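Local coordinates for protein short-chain dehydrogenase/reductase SDR (Paraburkholderia phymatum, PDB 5VA8) that binds NADP and probably catalyses NADP-dependent oxidation or reduction, as a member of the short-chain dehydrogenase/reductase family, at residues A[9-13]-A[241-247]; A[32-37]-A[59-65]. All coordinates share one frame; numbering follows the deposited sequence.

Interaction 1 of 2, residues A[9-13]-A[241-247]; sequences MDLGI and AFLCSVH
In this Rossmann-type fold the N-terminal lead-in to the first strand, 17-20, is tied to the turn that follows helix 233-243, and the tie centres on Leu11 and Ser245. Leu11 O accepts a nearly straight bond from Val246 N (3.0 Å, 175° at the hydrogen), and one residue earlier Asp10 O takes His247 NE2 at 2.6 Å. The imidazole points edge-on at that carbonyl, which lies close to the ring plane, so the histidine serves here as an N-H donor to the backbone. Its ring is backed by Val246 CG2 over one face. The turn carrying these donors is braced from within: Ser245 OG gives a bond to Phe242 O, lying on a lone pair in the carbonyl plane, and receives His247 N, an ST turn. On the opposing segment Asp10 OD1 accepts Gly12 N from above the carboxylate plane, an Asx turn that bends the chain round Leu11.

The apolar part lies beside these bonds. Leu11 CB packs on Ser245 CB at 3.6 Å, while its CD1 reaches the last turn of the helix near Ala241 CB. Ile13 holds CG2 anti to its carbonyl carbon, and this branch comes to 3.4 Å from Cys244 O, a buried carbonyl oxygen for which the model has no hydrogen-bonding partner. At the other end lies the subunit interface, where Phe242 meets Phe242 of the second subunit and Met9 makes backbone hydrogen bonds to that subunit. Within the chain, Met9, extended through chi1 (176°) and chi2, carries SD to the edge of the Phe242 ring in a Met-aromatic contact, 4.1 Å from Phe242 CE1.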
loop_
_atom_site.group_PDB
_atom_site.type_symbol
_atom_site.label_atom_id
_atom_site.label_comp_id
_atom_site.label_asym_id
_atom_site.label_seq_id
_atom_site.Cartn_x
_atom_site.Cartn_y
_atom_site.Cartn_z
ATOM N N MET A 9 30.601 -4.856 10.122
ATOM C CA MET A 9 30.333 -3.908 9.043
ATOM C C MET A 9 30.540 -2.477 9.528
ATOM O O MET A 9 29.925 -2.059 10.515
ATOM C CB MET A 9 28.900 -4.078 8.526
ATOM C CG MET A 9 28.484 -3.073 7.454
ATOM S SD MET A 9 26.708 -3.086 7.104
ATOM C CE MET A 9 26.497 -4.666 6.288
ATOM N N ASP A 10 31.380 -1.721 8.820
ATOM C CA ASP A 10 31.670 -0.335 9.191
ATOM C C ASP A 10 30.570 0.580 8.657
ATOM O O ASP A 10 30.417 0.725 7.441
ATOM C CB ASP A 10 33.035 0.080 8.638
ATOM C CG ASP A 10 33.513 1.429 9.171
ATOM O OD1 ASP A 10 32.698 2.226 9.668
ATOM O OD2 ASP A 10 34.730 1.700 9.072
ATOM N N LEU A 11 29.823 1.218 9.561
ATOM C CA LEU A 11 28.724 2.078 9.137
ATOM C C LEU A 11 29.173 3.478 8.735
ATOM O O LEU A 11 28.339 4.262 8.268
ATOM C CB LEU A 11 27.669 2.177 10.242
ATOM C CG LEU A 11 27.010 0.843 10.612
ATOM C CD1 LEU A 11 25.792 1.098 11.502
ATOM C CD2 LEU A 11 26.647 0.041 9.371
ATOM N N GLY A 12 30.451 3.809 8.916
ATOM C CA GLY A 12 30.998 5.056 8.416
ATOM C C GLY A 12 30.533 6.319 9.106
ATOM O O GLY A 12 30.667 7.400 8.527
ATOM N N ILE A 13 30.011 6.232 10.333
ATOM C CA ILE A 13 29.422 7.399 10.980
ATOM C C ILE A 13 30.106 7.730 12.307
ATOM O O ILE A 13 29.576 8.503 13.100
ATOM C CB ILE A 13 27.899 7.228 11.156
ATOM C CG1 ILE A 13 27.549 5.911 11.871
ATOM C CG2 ILE A 13 27.212 7.306 9.793
ATOM C CD1 ILE A 13 26.033 5.753 12.167
ATOM N N ALA A 241 20.448 2.241 13.319
ATOM C CA ALA A 241 21.837 2.541 12.985
ATOM C C ALA A 241 22.120 2.250 11.518
ATOM O O ALA A 241 22.828 3.015 10.855
ATOM C CB ALA A 241 22.789 1.753 13.889
ATOM N N PHE A 242 21.560 1.159 10.979
ATOM C CA PHE A 242 21.780 0.899 9.560
ATOM C C PHE A 242 21.207 2.023 8.696
ATOM O O PHE A 242 21.865 2.487 7.752
ATOM C CB PHE A 242 21.189 -0.443 9.138
ATOM C CG PHE A 242 21.497 -0.771 7.710
ATOM C CD1 PHE A 242 22.734 -1.285 7.374
ATOM C CD2 PHE A 242 20.603 -0.455 6.701
ATOM C CE1 PHE A 242 23.060 -1.557 6.043
ATOM C CE2 PHE A 242 20.927 -0.717 5.369
ATOM C CZ PHE A 242 22.150 -1.264 5.050
ATOM N N LEU A 243 19.987 2.478 9.001
ATOM C CA LEU A 243 19.414 3.590 8.241
ATOM C C LEU A 243 20.278 4.833 8.347
ATOM O O LEU A 243 20.351 5.628 7.400
ATOM C CB LEU A 243 18.002 3.919 8.729
ATOM C CG LEU A 243 16.885 2.973 8.291
ATOM C CD1 LEU A 243 15.601 3.335 9.031
ATOM C CD2 LEU A 243 16.677 3.022 6.779
ATOM N N CYS A 244 20.944 5.014 9.480
ATOM C CA CYS A 244 21.755 6.204 9.673
ATOM C C CYS A 244 23.136 6.090 9.051
ATOM O O CYS A 244 23.895 7.062 9.102
ATOM C CB CYS A 244 21.891 6.506 11.170
ATOM S SG CYS A 244 20.341 7.031 11.950
ATOM N N SER A 245 23.467 4.950 8.450
ATOM C CA SER A 245 24.818 4.670 7.993
ATOM C C SER A 245 25.066 5.221 6.591
ATOM O O SER A 245 24.153 5.634 5.866
ATOM C CB SER A 245 25.079 3.165 7.986
ATOM O OG SER A 245 24.443 2.567 6.861
ATOM N N VAL A 246 26.339 5.168 6.193
ATOM C CA VAL A 246 26.712 5.528 4.828
ATOM C C VAL A 246 26.302 4.472 3.822
ATOM O O VAL A 246 26.500 4.676 2.618
ATOM C CB VAL A 246 28.227 5.786 4.727
ATOM C CG1 VAL A 246 28.633 6.886 5.711
ATOM C CG2 VAL A 246 29.026 4.488 4.959
ATOM N N HIS A 247 25.736 3.351 4.270
ATOM C CA HIS A 247 25.282 2.301 3.365
ATOM C C HIS A 247 23.787 2.364 3.091
ATOM O O HIS A 247 23.268 1.508 2.364
ATOM C CB HIS A 247 25.648 0.927 3.930
ATOM C CG HIS A 247 27.094 0.804 4.280
ATOM N ND1 HIS A 247 28.098 0.917 3.342
ATOM C CD2 HIS A 247 27.710 0.620 5.472
ATOM C CE1 HIS A 247 29.270 0.788 3.938
ATOM N NE2 HIS A 247 29.063 0.610 5.231
#

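Interaction 2 of 2, residues A[32-37]-A[59-65]; sequences AEALAA and IRANAGV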
loop_
_atom_site.group_PDB
_atom_site.type_symbol
_atom_site.label_atom_id
_atom_site.label_comp_id
_atom_site.label_asym_id
_atom_site.label_seq_id
_atom_site.Cartn_x
_atom_site.Cartn_y
_atom_site.Cartn_z
ATOM N N ALA A 32 19.939 5.098 20.718
ATOM C CA ALA A 32 21.113 5.810 21.208
ATOM C C ALA A 32 22.281 4.865 21.432
ATOM O O ALA A 32 23.418 5.182 21.066
ATOM C CB ALA A 32 20.776 6.553 22.503
ATOM N N GLU A 33 22.027 3.704 22.044
ATOM C CA GLU A 33 23.105 2.753 22.302
ATOM C C GLU A 33 23.700 2.232 21.000
ATOM O O GLU A 33 24.919 2.053 20.898
ATOM C CB GLU A 33 22.598 1.586 23.155
ATOM C CG GLU A 33 22.100 2.041 24.529
ATOM C CD GLU A 33 22.140 0.957 25.585
ATOM O OE1 GLU A 33 23.252 0.477 25.893
ATOM O OE2 GLU A 33 21.062 0.591 26.116
ATOM N N ALA A 34 22.855 1.966 20.002
ATOM C CA ALA A 34 23.361 1.409 18.750
ATOM C C ALA A 34 24.176 2.438 17.980
ATOM O O ALA A 34 25.219 2.100 17.406
ATOM C CB ALA A 34 22.203 0.890 17.898
ATOM N N LEU A 35 23.733 3.700 17.974
ATOM C CA LEU A 35 24.516 4.752 17.324
ATOM C C LEU A 35 25.838 4.974 18.051
ATOM O O LEU A 35 26.899 5.055 17.420
ATOM C CB LEU A 35 23.704 6.051 17.247
ATOM C CG LEU A 35 22.483 5.996 16.324
ATOM C CD1 LEU A 35 21.574 7.209 16.543
ATOM C CD2 LEU A 35 22.917 5.902 14.858
ATOM N N ALA A 36 25.800 5.049 19.385
ATOM C CA ALA A 36 27.038 5.214 20.146
ATOM C C ALA A 36 28.008 4.066 19.889
ATOM O O ALA A 36 29.227 4.279 19.824
ATOM C CB ALA A 36 26.723 5.325 21.640
ATOM N N ALA A 37 27.487 2.838 19.746
ATOM C CA ALA A 37 28.338 1.683 19.481
ATOM C C ALA A 37 29.082 1.808 18.161
ATOM O O ALA A 37 30.134 1.184 17.987
ATOM C CB ALA A 37 27.503 0.398 19.477
ATOM N N ILE A 59 25.936 4.748 28.625
ATOM C CA ILE A 59 26.394 4.826 27.238
ATOM C C ILE A 59 27.829 5.341 27.177
ATOM O O ILE A 59 28.645 4.849 26.384
ATOM C CB ILE A 59 25.429 5.700 26.414
ATOM C CG1 ILE A 59 24.056 5.032 26.342
ATOM C CG2 ILE A 59 25.970 5.933 25.001
ATOM C CD1 ILE A 59 22.982 5.900 25.664
ATOM N N ARG A 60 28.165 6.331 28.013
ATOM C CA ARG A 60 29.550 6.786 28.125
ATOM C C ARG A 60 30.487 5.635 28.432
ATOM O O ARG A 60 31.533 5.474 27.791
ATOM C CB ARG A 60 29.678 7.843 29.223
ATOM C CG ARG A 60 29.533 9.245 28.735
ATOM C CD ARG A 60 29.669 10.254 29.874
ATOM N NE ARG A 60 28.743 11.335 29.606
ATOM C CZ ARG A 60 27.672 11.624 30.336
ATOM N NH1 ARG A 60 27.408 10.947 31.451
ATOM N NH2 ARG A 60 26.885 12.622 29.960
ATOM N N ALA A 61 30.131 4.828 29.432
ATOM C CA ALA A 61 30.995 3.726 29.838
ATOM C C ALA A 61 31.062 2.654 28.757
ATOM O O ALA A 61 32.125 2.070 28.523
ATOM C CB ALA A 61 30.502 3.135 31.159
ATOM N N ASN A 62 29.942 2.394 28.077
ATOM C CA ASN A 62 29.899 1.326 27.084
ATOM C C ASN A 62 30.620 1.713 25.800
ATOM O O ASN A 62 31.322 0.886 25.199
ATOM C CB ASN A 62 28.450 0.966 26.757
ATOM C CG ASN A 62 27.760 0.214 27.874
ATOM O OD1 ASN A 62 28.404 -0.295 28.788
ATOM N ND2 ASN A 62 26.434 0.142 27.802
ATOM N N ALA A 63 30.444 2.952 25.348
ATOM C CA ALA A 63 30.796 3.309 23.983
ATOM C C ALA A 63 31.978 4.258 23.861
ATOM O O ALA A 63 32.582 4.324 22.784
ATOM C CB ALA A 63 29.585 3.933 23.275
ATOM N N GLY A 64 32.319 4.993 24.916
ATOM C CA GLY A 64 33.456 5.888 24.835
ATOM C C GLY A 64 33.270 7.067 23.910
ATOM O O GLY A 64 34.258 7.647 23.458
ATOM N N VAL A 65 32.031 7.425 23.598
ATOM C CA VAL A 65 31.738 8.584 22.783
ATOM C C VAL A 65 31.314 9.721 23.703
ATOM O O VAL A 65 31.117 9.539 24.904
ATOM C CB VAL A 65 30.633 8.290 21.734
ATOM C CG1 VAL A 65 31.010 7.088 20.874
ATOM C CG2 VAL A 65 29.309 8.044 22.433
HETATM O O HOH W 1 31.785 3.176 20.419
#
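Helix segments 32-37 and 59-63 run in broadly the same direction, their axes crossing at -36° with a closest approach of 9.7 Å. They belong to the helices of two successive right-handed beta-alpha-beta crossovers of the Rossmann-type fold, which share strand 41-46, and they lie together on one side of the parallel sheet. The backbones come nearest at Ala37 and Ala63, whose CA atoms are 5.4 Å apart. Just beyond, Gly64 leaves the helical conformation with positive phi, and the chain turns back so that Val65 also reaches the first helix.

Ala36 is the hub. Its methyl group meets Ile59 CG2 at 3.5 Å, tighter than usual carbon contact, and Ala63 CB at 3.6 Å, with Val65 CG2 adding a third neighbour. Ile59 lies against the first helix with both branches: CG2, anti to the backbone N, presses on Ala36, while CG1, at chi1 -65°, carries CD1 along to Ala32 CB at 3.9 Å. Glu33 crosses this isoleucine obliquely, its CG resting near CG1 and CD1. The carboxylate at its tip is turned to Arg29 of its own helix, where OE2 forms a salt bridge. Glu33 OE1 stands 3.7 Å from Asn62 ND2, too long for a hydrogen bond, although the carboxylate and amide planes are only 17° apart.

At the C-terminal ends, a single water donates to both Ala36 O (2.8 Å) and Ala63 O (2.7 Å), bridging carbonyls of the two helices. Val65 CG1 and Ala63 CB also lie against Ala36 O. The methyl groups of Ala32, Ala36, Ala63, Ile59 and Val65 make this a mainly apolar pairing, and the water adds a polar link between the two backbones.

Interaction 1 is largely buried and reaches the interface with the second subunit, whereas interaction 2 is partly buried, pairing two neighbouring helices beside the sheet. Their chemistry differs accordingly: direct bonds to backbone carbonyls tie 9-13 to 241-247, while 32-37 and 59-65 meet mainly through methyl groups and share a water. Helix 26-37 connects them. Its Leu35, which takes no part in the contact with 59-65, packs with CD2 on Cys244 CB (3.9 Å) and near Ile13 CD1, and Ala34 CB touches Ala241 CB. The helix is thus gripped on separate flanks, by the N-terminal lead-in and the end of helix 233-243 with the turn after it, and by helix 49-63.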